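Long-range contacts in type-iv like pilin ttha1219 (Thermus thermophilus, PDB 5G23), which is a type IV pilin-like protein with similarities to type II secretion pseudopilins, probably working with the type IV pilus machinery of natural competence and DNA uptake: residues E103-G108 with A120-G125; A144-Y149 with A177-A182; V173-L178 with L226-T231. One frame throughout, in Å; residues are numbered along the deposited sequence.

Contact 1: E103-G108 with A120-G125; sequences EVRGTG and ACKGEG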
loop_
_atom_site.group_PDB
_atom_site.type_symbol
_atom_site.label_atom_id
_atom_site.label_comp_id
_atom_site.label_asym_id
_atom_site.label_seq_id
_atom_site.Cartn_x
_atom_site.Cartn_y
_atom_site.Cartn_z
ATOM N N GLU B 103 11.408 19.185 -2.477
ATOM C CA GLU B 103 12.638 18.454 -2.112
ATOM C C GLU B 103 12.646 17.015 -2.648
ATOM O O GLU B 103 11.604 16.365 -2.762
ATOM C CB GLU B 103 12.788 18.521 -0.587
ATOM C CG GLU B 103 13.188 19.922 -0.167
ATOM C CD GLU B 103 13.104 20.170 1.345
ATOM O OE1 GLU B 103 12.631 19.267 2.114
ATOM O OE2 GLU B 103 13.504 21.304 1.742
ATOM N N VAL B 104 13.849 16.497 -2.856
ATOM C CA VAL B 104 14.027 15.138 -3.373
ATOM C C VAL B 104 13.876 14.102 -2.280
ATOM O O VAL B 104 14.386 14.270 -1.158
ATOM C CB VAL B 104 15.458 15.011 -3.957
ATOM C CG1 VAL B 104 15.688 13.620 -4.519
ATOM C CG2 VAL B 104 15.682 16.023 -5.036
ATOM N N ARG B 105 13.174 13.008 -2.579
ATOM C CA ARG B 105 13.060 11.893 -1.690
ATOM C C ARG B 105 13.527 10.607 -2.387
ATOM O O ARG B 105 13.456 10.511 -3.585
ATOM C CB ARG B 105 11.639 11.707 -1.286
ATOM C CG ARG B 105 11.315 12.856 -0.326
ATOM C CD ARG B 105 10.193 12.505 0.609
ATOM N NE ARG B 105 10.638 11.384 1.410
ATOM C CZ ARG B 105 11.127 11.495 2.635
ATOM N NH1 ARG B 105 11.241 12.683 3.209
ATOM N NH2 ARG B 105 11.487 10.381 3.270
ATOM N N GLY B 106 14.033 9.677 -1.597
ATOM C CA GLY B 106 14.435 8.370 -2.069
ATOM C C GLY B 106 13.583 7.275 -1.471
ATOM O O GLY B 106 13.011 7.384 -0.380
ATOM N N THR B 107 13.602 6.163 -2.157
ATOM C CA THR B 107 12.889 4.996 -1.768
ATOM C C THR B 107 13.670 3.783 -2.213
ATOM O O THR B 107 14.301 3.791 -3.286
ATOM C CB THR B 107 11.451 5.039 -2.370
ATOM O OG1 THR B 107 10.648 4.033 -1.727
ATOM C CG2 THR B 107 11.443 4.821 -3.883
ATOM N N GLY B 108 13.626 2.744 -1.411
ATOM C CA GLY B 108 14.322 1.462 -1.725
ATOM C C GLY B 108 13.642 0.202 -1.190
ATOM O O GLY B 108 13.061 0.192 -0.079
ATOM N N ALA B 120 13.240 4.653 3.188
ATOM C CA ALA B 120 13.007 5.941 2.635
ATOM C C ALA B 120 13.996 6.972 3.154
ATOM O O ALA B 120 14.451 6.860 4.269
ATOM C CB ALA B 120 11.602 6.416 2.969
ATOM N N CYS B 121 14.280 7.980 2.369
ATOM C CA CYS B 121 15.204 9.007 2.777
ATOM C C CYS B 121 14.890 10.281 2.106
ATOM O O CYS B 121 14.133 10.354 1.134
ATOM C CB CYS B 121 16.679 8.568 2.449
ATOM S SG CYS B 121 16.975 8.218 0.696
ATOM N N LYS B 122 15.493 11.316 2.595
ATOM C CA LYS B 122 15.372 12.621 2.004
ATOM C C LYS B 122 16.725 13.143 1.525
ATOM O O LYS B 122 17.729 12.957 2.185
ATOM C CB LYS B 122 14.811 13.546 3.060
ATOM C CG LYS B 122 14.329 14.847 2.507
ATOM C CD LYS B 122 13.956 15.749 3.685
ATOM C CE LYS B 122 13.689 17.149 3.287
ATOM N NZ LYS B 122 12.730 17.650 4.314
ATOM N N GLY B 123 16.716 13.816 0.407
ATOM C CA GLY B 123 17.910 14.500 -0.093
ATOM C C GLY B 123 18.353 13.920 -1.403
ATOM O O GLY B 123 18.219 12.740 -1.650
ATOM N N GLU B 124 18.885 14.756 -2.268
ATOM C CA GLU B 124 19.460 14.296 -3.509
ATOM C C GLU B 124 20.477 13.169 -3.273
ATOM O O GLU B 124 21.369 13.329 -2.460
ATOM C CB GLU B 124 20.169 15.457 -4.161
ATOM C CG GLU B 124 19.326 16.684 -4.522
ATOM C CD GLU B 124 18.845 17.544 -3.308
ATOM O OE1 GLU B 124 19.380 17.438 -2.156
ATOM O OE2 GLU B 124 17.917 18.363 -3.508
ATOM N N GLY B 125 20.322 12.040 -3.947
ATOM C CA GLY B 125 21.230 10.872 -3.818
ATOM C C GLY B 125 21.228 10.173 -2.471
ATOM O O GLY B 125 22.188 9.433 -2.135
HETATM O O HOH W 1 16.110 17.770 -1.189
#

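Contact 2: A144-Y149 with A177-A182; sequences AFRVAY and ALYLLA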
loop_
_atom_site.group_PDB
_atom_site.type_symbol
_atom_site.label_atom_id
_atom_site.label_comp_id
_atom_site.label_asym_id
_atom_site.label_seq_id
_atom_site.Cartn_x
_atom_site.Cartn_y
_atom_site.Cartn_z
ATOM N N ALA B 144 11.535 -15.332 -3.686
ATOM C CA ALA B 144 12.081 -14.612 -4.863
ATOM C C ALA B 144 11.494 -13.248 -5.013
ATOM O O ALA B 144 10.273 -13.064 -4.822
ATOM C CB ALA B 144 11.875 -15.442 -6.135
ATOM N N PHE B 145 12.353 -12.276 -5.318
ATOM C CA PHE B 145 11.971 -10.915 -5.653
ATOM C C PHE B 145 12.825 -10.571 -6.850
ATOM O O PHE B 145 14.026 -10.736 -6.843
ATOM C CB PHE B 145 12.162 -9.873 -4.523
ATOM C CG PHE B 145 11.817 -8.459 -4.882
ATOM C CD1 PHE B 145 10.609 -8.124 -5.419
ATOM C CD2 PHE B 145 12.712 -7.413 -4.615
ATOM C CE1 PHE B 145 10.299 -6.792 -5.748
ATOM C CE2 PHE B 145 12.432 -6.061 -4.944
ATOM C CZ PHE B 145 11.191 -5.760 -5.467
ATOM N N ARG B 146 12.141 -10.258 -7.942
ATOM C CA ARG B 146 12.816 -9.989 -9.248
ATOM C C ARG B 146 12.277 -8.693 -9.771
ATOM O O ARG B 146 11.037 -8.389 -9.668
ATOM C CB ARG B 146 12.566 -11.094 -10.299
ATOM C CG ARG B 146 13.012 -12.460 -9.902
ATOM C CD ARG B 146 14.542 -12.533 -9.819
ATOM N NE ARG B 146 14.908 -13.934 -9.645
ATOM C CZ ARG B 146 15.122 -14.502 -8.468
ATOM N NH1 ARG B 146 15.034 -13.803 -7.332
ATOM N NH2 ARG B 146 15.345 -15.824 -8.411
ATOM N N VAL B 147 13.158 -7.868 -10.391
ATOM C CA VAL B 147 12.707 -6.653 -11.075
ATOM C C VAL B 147 13.413 -6.621 -12.441
ATOM O O VAL B 147 14.621 -6.748 -12.493
ATOM C CB VAL B 147 13.123 -5.388 -10.317
ATOM C CG1 VAL B 147 12.636 -4.136 -10.994
ATOM C CG2 VAL B 147 12.590 -5.434 -8.857
ATOM N N ALA B 148 12.646 -6.489 -13.494
ATOM C CA ALA B 148 13.145 -6.291 -14.844
ATOM C C ALA B 148 12.633 -4.931 -15.343
ATOM O O ALA B 148 11.746 -4.335 -14.723
ATOM C CB ALA B 148 12.624 -7.371 -15.756
ATOM N N TYR B 149 13.234 -4.430 -16.415
ATOM C CA TYR B 149 12.829 -3.172 -16.950
ATOM C C TYR B 149 12.674 -3.226 -18.478
ATOM O O TYR B 149 13.339 -4.004 -19.180
ATOM C CB TYR B 149 13.810 -2.062 -16.540
ATOM C CG TYR B 149 15.191 -2.202 -17.095
ATOM C CD1 TYR B 149 16.150 -2.908 -16.405
ATOM C CD2 TYR B 149 15.608 -1.481 -18.262
ATOM C CE1 TYR B 149 17.431 -3.005 -16.881
ATOM C CE2 TYR B 149 16.902 -1.544 -18.707
ATOM C CZ TYR B 149 17.799 -2.297 -17.979
ATOM O OH TYR B 149 19.073 -2.417 -18.437
ATOM N N ALA B 177 8.894 -4.518 -14.412
ATOM C CA ALA B 177 8.188 -5.723 -14.057
ATOM C C ALA B 177 8.722 -6.226 -12.736
ATOM O O ALA B 177 9.936 -6.399 -12.557
ATOM C CB ALA B 177 8.353 -6.791 -15.108
ATOM N N LEU B 178 7.820 -6.468 -11.791
ATOM C CA LEU B 178 8.156 -6.966 -10.484
ATOM C C LEU B 178 7.509 -8.336 -10.245
ATOM O O LEU B 178 6.381 -8.576 -10.701
ATOM C CB LEU B 178 7.710 -5.978 -9.421
ATOM C CG LEU B 178 8.485 -4.674 -9.556
ATOM C CD1 LEU B 178 7.604 -3.716 -10.297
ATOM C CD2 LEU B 178 8.809 -4.121 -8.217
ATOM N N TYR B 179 8.273 -9.227 -9.613
ATOM C CA TYR B 179 7.826 -10.590 -9.339
ATOM C C TYR B 179 8.139 -10.951 -7.894
ATOM O O TYR B 179 9.226 -10.738 -7.429
ATOM C CB TYR B 179 8.520 -11.586 -10.286
ATOM C CG TYR B 179 8.231 -13.014 -9.958
ATOM C CD1 TYR B 179 7.109 -13.654 -10.450
ATOM C CD2 TYR B 179 9.113 -13.758 -9.139
ATOM C CE1 TYR B 179 6.819 -14.970 -10.143
ATOM C CE2 TYR B 179 8.855 -15.088 -8.827
ATOM C CZ TYR B 179 7.720 -15.705 -9.363
ATOM O OH TYR B 179 7.446 -16.950 -9.028
ATOM N N LEU B 180 7.128 -11.537 -7.210
ATOM C CA LEU B 180 7.306 -12.112 -5.915
ATOM C C LEU B 180 6.816 -13.574 -5.910
ATOM O O LEU B 180 5.769 -13.908 -6.541
ATOM C CB LEU B 180 6.493 -11.326 -4.884
ATOM C CG LEU B 180 7.019 -9.961 -4.479
ATOM C CD1 LEU B 180 5.952 -9.185 -3.715
ATOM C CD2 LEU B 180 8.270 -10.180 -3.626
ATOM N N LEU B 181 7.610 -14.436 -5.278
ATOM C CA LEU B 181 7.207 -15.802 -4.922
ATOM C C LEU B 181 7.296 -15.896 -3.415
ATOM O O LEU B 181 8.305 -15.535 -2.820
ATOM C CB LEU B 181 8.099 -16.813 -5.571
ATOM C CG LEU B 181 7.870 -18.246 -5.225
ATOM C CD1 LEU B 181 6.574 -18.770 -5.768
ATOM C CD2 LEU B 181 9.029 -19.107 -5.749
ATOM N N ALA B 182 6.244 -16.405 -2.790
ATOM C CA ALA B 182 6.227 -16.575 -1.358
ATOM C C ALA B 182 5.620 -17.921 -1.031
ATOM O O ALA B 182 4.851 -18.505 -1.801
ATOM C CB ALA B 182 5.466 -15.466 -0.649
#

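Contact 3: V173-L178 with L226-T231; sequences VSALAL and LWIVQT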
loop_
_atom_site.group_PDB
_atom_site.type_symbol
_atom_site.label_atom_id
_atom_site.label_comp_id
_atom_site.label_asym_id
_atom_site.label_seq_id
_atom_site.Cartn_x
_atom_site.Cartn_y
_atom_site.Cartn_z
ATOM N N VAL B 173 13.527 4.198 -19.872
ATOM C CA VAL B 173 12.863 3.067 -19.286
ATOM C C VAL B 173 11.380 3.349 -19.223
ATOM O O VAL B 173 10.955 4.307 -18.648
ATOM C CB VAL B 173 13.393 2.777 -17.853
ATOM C CG1 VAL B 173 12.572 1.708 -17.160
ATOM C CG2 VAL B 173 14.853 2.342 -17.913
ATOM N N SER B 174 10.593 2.534 -19.853
ATOM C CA SER B 174 9.166 2.804 -19.942
ATOM C C SER B 174 8.345 2.089 -18.862
ATOM O O SER B 174 7.205 2.480 -18.629
ATOM C CB SER B 174 8.670 2.555 -21.359
ATOM O OG SER B 174 8.636 1.224 -21.659
ATOM N N ALA B 175 8.876 1.000 -18.312
ATOM C CA ALA B 175 8.147 0.184 -17.311
ATOM C C ALA B 175 9.050 -0.710 -16.535
ATOM O O ALA B 175 10.163 -1.009 -16.980
ATOM C CB ALA B 175 7.040 -0.607 -17.959
ATOM N N LEU B 176 8.583 -1.160 -15.375
ATOM C CA LEU B 176 9.253 -2.156 -14.542
ATOM C C LEU B 176 8.314 -3.352 -14.432
ATOM O O LEU B 176 7.094 -3.162 -14.386
ATOM C CB LEU B 176 9.547 -1.653 -13.151
ATOM C CG LEU B 176 10.432 -0.415 -13.042
ATOM C CD1 LEU B 176 10.550 -0.006 -11.593
ATOM C CD2 LEU B 176 11.819 -0.677 -13.625
ATOM N N ALA B 177 8.894 -4.518 -14.412
ATOM C CA ALA B 177 8.188 -5.723 -14.057
ATOM C C ALA B 177 8.722 -6.226 -12.736
ATOM O O ALA B 177 9.936 -6.399 -12.557
ATOM C CB ALA B 177 8.353 -6.791 -15.108
ATOM N N LEU B 178 7.820 -6.468 -11.791
ATOM C CA LEU B 178 8.156 -6.966 -10.484
ATOM C C LEU B 178 7.509 -8.336 -10.245
ATOM O O LEU B 178 6.381 -8.576 -10.701
ATOM C CB LEU B 178 7.710 -5.978 -9.421
ATOM C CG LEU B 178 8.485 -4.674 -9.556
ATOM C CD1 LEU B 178 7.604 -3.716 -10.297
ATOM C CD2 LEU B 178 8.809 -4.121 -8.217
ATOM N N LEU B 226 3.192 -11.460 -10.553
ATOM C CA LEU B 226 3.904 -10.583 -11.503
ATOM C C LEU B 226 3.051 -9.348 -11.752
ATOM O O LEU B 226 1.871 -9.466 -12.084
ATOM C CB LEU B 226 4.143 -11.285 -12.825
ATOM C CG LEU B 226 4.797 -10.497 -13.966
ATOM C CD1 LEU B 226 6.237 -10.217 -13.650
ATOM C CD2 LEU B 226 4.683 -11.236 -15.267
ATOM N N TRP B 227 3.660 -8.148 -11.665
ATOM C CA TRP B 227 2.943 -6.949 -12.001
ATOM C C TRP B 227 3.856 -5.951 -12.729
ATOM O O TRP B 227 5.061 -5.964 -12.497
ATOM C CB TRP B 227 2.217 -6.388 -10.780
ATOM C CG TRP B 227 3.056 -5.775 -9.692
ATOM C CD1 TRP B 227 3.078 -4.496 -9.415
ATOM C CD2 TRP B 227 3.847 -6.415 -8.706
ATOM N NE1 TRP B 227 3.884 -4.234 -8.366
ATOM C CE2 TRP B 227 4.374 -5.418 -7.900
ATOM C CE3 TRP B 227 4.237 -7.743 -8.466
ATOM C CZ2 TRP B 227 5.235 -5.681 -6.845
ATOM C CZ3 TRP B 227 5.030 -8.035 -7.366
ATOM C CH2 TRP B 227 5.554 -7.000 -6.567
ATOM N N ILE B 228 3.250 -5.146 -13.583
ATOM C CA ILE B 228 3.938 -4.207 -14.408
ATOM C C ILE B 228 3.589 -2.825 -13.937
ATOM O O ILE B 228 2.429 -2.518 -13.700
ATOM C CB ILE B 228 3.485 -4.303 -15.862
ATOM C CG1 ILE B 228 3.583 -5.722 -16.355
ATOM C CG2 ILE B 228 4.323 -3.316 -16.672
ATOM C CD1 ILE B 228 4.959 -6.376 -16.188
ATOM N N VAL B 229 4.606 -2.014 -13.728
ATOM C CA VAL B 229 4.478 -0.624 -13.281
ATOM C C VAL B 229 5.011 0.298 -14.341
ATOM O O VAL B 229 6.192 0.194 -14.704
ATOM C CB VAL B 229 5.279 -0.391 -12.005
ATOM C CG1 VAL B 229 5.020 1.018 -11.522
ATOM C CG2 VAL B 229 4.840 -1.346 -10.903
ATOM N N GLN B 230 4.159 1.184 -14.897
ATOM C CA GLN B 230 4.622 2.115 -15.906
ATOM C C GLN B 230 5.508 3.145 -15.195
ATOM O O GLN B 230 5.266 3.486 -14.021
ATOM C CB GLN B 230 3.442 2.763 -16.651
ATOM C CG GLN B 230 2.524 1.800 -17.305
ATOM C CD GLN B 230 3.171 0.985 -18.389
ATOM O OE1 GLN B 230 3.058 -0.228 -18.353
ATOM N NE2 GLN B 230 3.887 1.602 -19.312
ATOM N N THR B 231 6.524 3.654 -15.907
ATOM C CA THR B 231 7.412 4.622 -15.362
ATOM C C THR B 231 7.533 5.816 -16.317
ATOM O O THR B 231 8.594 6.089 -16.880
ATOM C CB THR B 231 8.789 4.007 -15.071
ATOM O OG1 THR B 231 9.306 3.426 -16.263
ATOM C CG2 THR B 231 8.730 2.930 -13.973
HETATM O O HOH W 2 5.982 0.639 -21.281
#

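Contact 1: E103-G108 with A120-G125
Gly106 and Cys121 form an antiparallel hydrogen-bonded pair. Gly106 N gives a nearly straight bond to Cys121 O at 2.8 Å, and Cys121 N returns one to Gly106 O. Past the end of the second strand, Gly123 N still bonds Val104 O at 2.8 Å. Polar side chains work on the face of Arg105 and Lys122. Lys122 runs out extended and its charge pairs with Glu103, though the carboxylate oxygen is uncertainly placed and the detail doubtful; Lys122 NZ also bonds Glu99 O. The guanidinium of Arg105 lies with one face over Cys121 O, 3.2 Å from the plane, and its NH1 bonds Ser100. Nonpolar contacts are made at Cys121 and Val104. Cys121 SG sits 3.8 Å from Gly106 CA, where a side chain would collide with the sulfur. Val104 CG2 meets Glu124 OE2 at 3.6 Å, the two side chains crossing at about a right angle. A water joins that oxygen to Val104 N. The contact belongs to the hairpin of strands 104-112 and 115-122, and the Cys121-Cys126 disulfide ties its end to the following loop. Strand 82-88 flanks strand 104-112 on its other side, with Trp86 touching Val104.

Contact 2: A144-Y149 with A177-A182
Phe145 and Leu180 form an antiparallel non-hydrogen-bonded pair, and the phenylalanine can be followed outward atom by atom. Its CB lies 4.0 Å from Leu180 CD2. CG is anti to the backbone N (chi1 178°), which carries the ring along the facing strand toward Leu178. Ring atom CD1 comes to 3.6 Å from the same Leu180 CD2, an oblique approach, and is also near Tyr179 O. Further out, CE1 and CZ meet Leu178 CD2, which sits at the ring edge, 3.9 Å from CE1. One leucine methyl therefore serves the inner part of the ring and another its outer part. Leu178 CD2 also touches Val147 CG2, so it meets two side chains of the facing strand. Leu56 of helix 44-61 touches Phe145, and Leu49, Thr52 and Leu60 of that helix cover the leucines. This is the pilin arrangement of an N-terminal helix packed on an antiparallel sheet. Strands 141-151 and 173-184 are the two inner strands of a four-stranded sheet. Ala144, Arg146 and Ala148 face Leu181, Tyr179 and Ala177 in hydrogen-bonded pairs. Arg146 N bonds Tyr179 O in the carbonyl plane, and Tyr179 N returns a bond to Arg146 O at 2.9 Å. The bond from Ala144 N to Leu181 O is weak. On the face away from the helix, Ala144 CB lies at the edge of the Tyr179 ring, 4.1 Å from CE2. Arg146 runs beside this ring, then bends at chi2 (-68°), and its NH1 reaches back to Phe145 O, which lies in the guanidinium plane. Its NH2 bonds Glu211 O, while Tyr179 OH bonds Glu224.

Contact 3: V173-L178 with L226-T231
Leu176 and Val229 exchange the shortest polar bonds made directly between the two segments. Leu176 N to Val229 O and Val229 N to Leu176 O both measure 2.8 Å, the first lying in the carbonyl plane. Trp227 and Leu178 form the next such pair, with Leu178 N almost in line with the Trp227 carbonyl. Beyond the strand end, Thr231 N bonds Ser174 O, and Thr231 OG1 donates to Val173 O at 3.0 Å from above the carbonyl plane. The threonine methyl CG2 turns the other way, onto Leu176 CG. A water joins Ser174 OG to Gln230 NE2.

On the face of Leu178 and Trp227, the indole lies over the facing strand. Its chi1 of 71° puts CG between the backbone N and the carbonyl carbon, a turn that goes with the ring lying against Leu178 CB and O. Leu178 CB makes a CH-pi contact with the six-membered ring, 3.6 Å from its centroid and only 10° off the normal. Leu178 CD1 packs on Val229 CG2 at 3.7 Å. Ala53 and Ala57 of helix 44-61 also touch the indole. With an alanine here in place of Trp227, Leu178 CB would probably lose its aromatic cover and a gap would open between sheet and helix. On the other face of the sheet, Ile228 CD1 meets Ala177 CB at 3.6 Å, while Ile228 CG2 touches Ala175 CB.

Strand 221-230 is an outermost strand of the four-stranded sheet within this chain. This edge strand, with Trp227 between sheet and helix 44-61, is consistent with the helix-on-sheet build of pilins.

Contacts 2 and 3 are successive seams of one sheet. Strand 173-184 is central to both, and they share Ala177 and Leu178. Their centres are 10 Å apart. They touch directly where Leu180 CD1 meets Trp227 CH2 at 3.6 Å and Tyr149 CB meets Leu176 CD2 at 3.8 Å. Helix 44-61 packs on both. Contact 1 lies in the seven-stranded sheet. Its centre is about 23 Å from that of contact 2 and about 21 Å from that of contact 3, and it touches neither; nearest atoms are about 7 and 9 Å away. The helix also reaches this hairpin, since its Glu59 bonds Thr107. Contact 1 is partly buried, whereas contacts 2 and 3 are buried.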